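PDB 4XUU: phosphatidylinositide phosphatase SAC2 from Homo sapiens, which removes the 4-phosphate mainly from phosphatidylinositol 4-phosphate in endocytic recycling, this chain being its hSac2 domain. Local coordinates for residues Gln13-Met16 with Lys17-Pro21; Ile141-Ala145 with Met146-Leu150. All coordinates share one frame; numbering follows the deposited sequence.

Contact 1 (Gln13-Met16 with Lys17-Pro21)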
# COMPACT_ATOMS: atom_id res chain seq x y z
N GLN A 13 25.79 22.91 -3.47
CA GLN A 13 25.01 23.90 -2.73
C GLN A 13 24.52 25.02 -3.65
O GLN A 13 23.38 25.47 -3.53
CB GLN A 13 25.77 24.45 -1.51
CG GLN A 13 26.96 25.38 -1.81
CD GLN A 13 26.58 26.85 -1.88
OE1 GLN A 13 25.46 27.24 -1.53
NE2 GLN A 13 27.52 27.68 -2.32
N SER A 14 25.38 25.43 -4.59
CA SER A 14 25.05 26.44 -5.59
C SER A 14 23.88 25.98 -6.47
O SER A 14 22.97 26.76 -6.75
CB SER A 14 26.28 26.74 -6.45
OG SER A 14 26.00 27.75 -7.40
N TYR A 15 23.93 24.72 -6.88
CA TYR A 15 22.89 24.10 -7.70
C TYR A 15 21.52 24.12 -7.04
O TYR A 15 20.54 24.55 -7.64
CB TYR A 15 23.29 22.66 -8.04
CG TYR A 15 22.21 21.85 -8.72
CD1 TYR A 15 21.56 22.33 -9.86
CD2 TYR A 15 21.84 20.61 -8.23
CE1 TYR A 15 20.59 21.58 -10.49
CE2 TYR A 15 20.86 19.85 -8.86
CZ TYR A 15 20.24 20.35 -9.99
OH TYR A 15 19.26 19.60 -10.61
N MSE A 16 21.47 23.65 -5.79
CA MSE A 16 20.22 23.56 -5.03
C MSE A 16 19.64 24.94 -4.75
O MSE A 16 18.43 25.09 -4.56
CB MSE A 16 20.47 22.80 -3.72
CG MSE A 16 19.40 21.77 -3.36
SE MSE A 16 19.19 20.29 -4.65
CE MSE A 16 21.06 19.90 -5.02
N LYS A 17 20.50 25.95 -4.76
CA LYS A 17 20.11 27.34 -4.53
C LYS A 17 19.55 27.97 -5.81
O LYS A 17 18.62 28.78 -5.75
CB LYS A 17 21.31 28.13 -4.00
CG LYS A 17 21.00 29.53 -3.51
CD LYS A 17 21.44 30.59 -4.51
CE LYS A 17 21.48 31.96 -3.88
NZ LYS A 17 22.15 32.95 -4.77
N LEU A 18 20.12 27.60 -6.95
CA LEU A 18 19.68 28.11 -8.25
C LEU A 18 18.41 27.42 -8.74
O LEU A 18 17.56 28.05 -9.38
CB LEU A 18 20.79 27.94 -9.29
CG LEU A 18 21.95 28.93 -9.27
CD1 LEU A 18 23.21 28.29 -9.84
CD2 LEU A 18 21.59 30.20 -10.03
N LEU A 19 18.28 26.13 -8.43
CA LEU A 19 17.19 25.29 -8.91
C LEU A 19 15.80 25.83 -8.57
O LEU A 19 14.87 25.74 -9.38
CB LEU A 19 17.35 23.86 -8.38
CG LEU A 19 16.60 22.71 -9.06
CD1 LEU A 19 17.01 22.56 -10.51
CD2 LEU A 19 16.83 21.41 -8.31
N LEU A 20 15.66 26.39 -7.37
CA LEU A 20 14.38 26.86 -6.86
C LEU A 20 14.43 28.33 -6.45
O LEU A 20 15.52 28.85 -6.18
CB LEU A 20 13.96 26.01 -5.65
CG LEU A 20 13.83 24.50 -5.86
CD1 LEU A 20 13.69 23.80 -4.52
CD2 LEU A 20 12.67 24.15 -6.78
N PRO A 21 13.27 29.01 -6.41
CA PRO A 21 13.20 30.37 -5.87
C PRO A 21 13.71 30.47 -4.43
O PRO A 21 13.68 29.48 -3.70
CB PRO A 21 11.70 30.68 -5.93
CG PRO A 21 11.20 29.88 -7.07
CD PRO A 21 11.99 28.60 -7.03
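Tyr15 and Leu19, one helical turn apart, lie alongside each other with their side chains pointing the same way. The evidence is clearest along Leu19. Its CB rests close to the carbonyl oxygen of Tyr15, and a first torsion that sets CG anti to the backbone N (chi1 -162°) turns the branched end toward the tyrosine. CD1 then lies 3.7 Å from Tyr15 CE1 and as near to the phenol oxygen, coming at the ring obliquely. The other methyl, CD2, sits by the phenol end of the ring, 3.9 Å from Tyr15 CZ, and lies 4.5 Å from Met16 SE, a loose contact; Met16 is modelled as selenomethionine.

The backbone beneath is the last turn of helix 4-19, the N-terminal helix of the hSac2 domain. Leu19 N donates to Tyr15 O at 2.9 Å, nearly in line with the carbonyl, and Leu18 N donates to Ser14 O at 3.0 Å with the donor tilted 20° from the carbonyl plane. Lys17 N makes weak bonds to Gln13 O and Ser14 O.

On the adjacent side of the helix, Leu18 extends CD1 to 3.7 Å from Ser14 OG, a plain van der Waals contact; that hydroxyl pairs weakly with Tyr15 OH of the second subunit. The Tyr15 ring itself stacks on Tyr15 of that subunit, so Leu19 obliquely flanks a tyrosine that also stacks across the interface. A serine in place of Tyr15 would probably leave both Leu19 methyls without their aromatic neighbour and, with the change present in each copy, abolish the ring stack between the subunits. Beyond the helix, Leu20 turns off into a loop and packs with Pro21 on Tyr59 of strand 57-63.

Contact 2 (Ile141-Ala145 with Met146-Leu150)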
# COMPACT_ATOMS: atom_id res chain seq x y z
N ILE A 141 0.99 14.78 1.23
CA ILE A 141 1.32 15.36 2.54
C ILE A 141 1.94 16.76 2.45
O ILE A 141 1.74 17.58 3.34
CB ILE A 141 2.21 14.44 3.42
CG1 ILE A 141 3.49 14.01 2.69
CG2 ILE A 141 1.43 13.23 3.91
CD1 ILE A 141 4.63 13.67 3.64
N THR A 142 2.70 17.02 1.38
CA THR A 142 3.26 18.35 1.15
C THR A 142 2.13 19.38 1.00
O THR A 142 2.19 20.46 1.59
CB THR A 142 4.20 18.37 -0.07
OG1 THR A 142 5.26 17.44 0.13
CG2 THR A 142 4.80 19.76 -0.28
N LYS A 143 1.11 19.01 0.23
CA LYS A 143 -0.05 19.87 0.05
C LYS A 143 -0.89 19.97 1.32
O LYS A 143 -1.45 21.02 1.63
CB LYS A 143 -0.91 19.38 -1.11
CG LYS A 143 -1.72 20.49 -1.73
CD LYS A 143 -2.72 19.99 -2.72
CE LYS A 143 -3.79 21.04 -2.91
NZ LYS A 143 -4.33 20.99 -4.29
N GLN A 144 -0.98 18.86 2.06
CA GLN A 144 -1.67 18.83 3.34
C GLN A 144 -0.97 19.71 4.39
O GLN A 144 -1.62 20.29 5.25
CB GLN A 144 -1.81 17.40 3.85
CG GLN A 144 -2.90 16.60 3.13
CD GLN A 144 -3.02 15.16 3.62
OE1 GLN A 144 -3.91 14.43 3.17
NE2 GLN A 144 -2.15 14.75 4.53
N ALA A 145 0.36 19.80 4.29
CA ALA A 145 1.15 20.65 5.17
C ALA A 145 0.84 22.14 4.99
O ALA A 145 0.91 22.91 5.94
CB ALA A 145 2.63 20.39 4.97
N MSE A 146 0.50 22.53 3.76
CA MSE A 146 0.18 23.92 3.48
C MSE A 146 -1.30 24.25 3.71
O MSE A 146 -1.74 25.38 3.50
CB MSE A 146 0.66 24.33 2.08
CG MSE A 146 -0.32 24.09 0.96
SE MSE A 146 0.59 23.93 -0.75
CE MSE A 146 1.35 25.71 -0.90
N GLY A 147 -2.07 23.26 4.17
CA GLY A 147 -3.43 23.48 4.63
C GLY A 147 -4.55 22.84 3.83
O GLY A 147 -5.67 22.73 4.32
N SER A 148 -4.27 22.42 2.60
CA SER A 148 -5.30 21.87 1.73
C SER A 148 -5.30 20.34 1.73
O SER A 148 -4.71 19.71 2.62
CB SER A 148 -5.15 22.43 0.32
OG SER A 148 -6.36 22.29 -0.40
N ASP A 149 -5.96 19.75 0.75
CA ASP A 149 -5.98 18.30 0.60
C ASP A 149 -5.74 17.88 -0.85
O ASP A 149 -5.85 18.70 -1.77
CB ASP A 149 -7.30 17.73 1.12
CG ASP A 149 -7.17 16.29 1.62
OD1 ASP A 149 -6.08 15.70 1.51
OD2 ASP A 149 -8.17 15.76 2.13
N LEU A 150 -5.39 16.62 -1.04
CA LEU A 150 -5.14 16.09 -2.37
C LEU A 150 -5.61 14.64 -2.45
O LEU A 150 -4.97 13.76 -1.88
CB LEU A 150 -3.65 16.17 -2.72
CG LEU A 150 -3.25 15.73 -4.13
CD1 LEU A 150 -3.85 16.66 -5.17
CD2 LEU A 150 -1.74 15.69 -4.25
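A Schellman motif closes helix 129-145, and its two defining bonds run from Gly147 and Ser148 back into the last turn. Ser148 N reaches Lys143 O at 3.3 Å, with the donor 25° off the carbonyl plane, while Gly147 N reaches Gln144 O at 3.2 Å from well above that carbonyl's plane. Gly147 takes a phi of 115°, and with its psi this is a conformation in which a CB would press on the carbonyl oxygen of Met146, which accounts for glycine at the turn. Met146 N makes weak bonds to Thr142 O and Lys143 O.

The outgoing chain then folds along Lys143. The lysine is extended as far as CE, with CG anti to its own N; CD comes to 3.9 Å from Leu150 CB, crossing that side chain at about a right angle. Lys143 CE passes 3.3 Å from Asp149 O and lies 3.8 Å from Ser148 CB. The ammonium beyond is held by the carbonyl oxygens of Leu81 and Leu78, which tie the helix end to the neighbouring loop and strand 81-88. Leu150 packs on the same strand, at Leu81 and Ile84.

On the neighbouring flank of the helix end, Gln144 CA donates a CA-H...O contact to Ser148 O at 3.2 Å. Its CG lies near the Asp149 carboxylate, the two side chains running side by side. That carboxylate is fixed by Leu150 N, 2.8 Å from Asp149 OD1 and above its plane, and by Lys156 N of a third subunit at OD2. The arrangement is that of a glycine-terminated, Schellman-capped helix C-terminus, here ending helix 129-145, consistent with the C-terminal helix of a PH-like fold, before the loop that leads to strand 152-154.

In the fold
Both contacts lie at helix C-termini within the same hSac2 domain, and they come in series along the chain. Contact 1 ends helix 4-19, ahead of strand 26-34; contact 2 ends helix 129-145, after the seven strands from 26-34 to 110-119, and leads into strand 152-154 at the edge of the sheet. Their centres are about 24 Å apart and their nearest atoms about 11 Å, so they do not touch. Each nonetheless meets the second subunit, contact 2 at Ile141 and Ala145. Of the two contacts, residues 13-21 reach that subunit with more residues, while helix 129-145, packed against the sheet, is consistent with a PH-like core in a homodimeric protein.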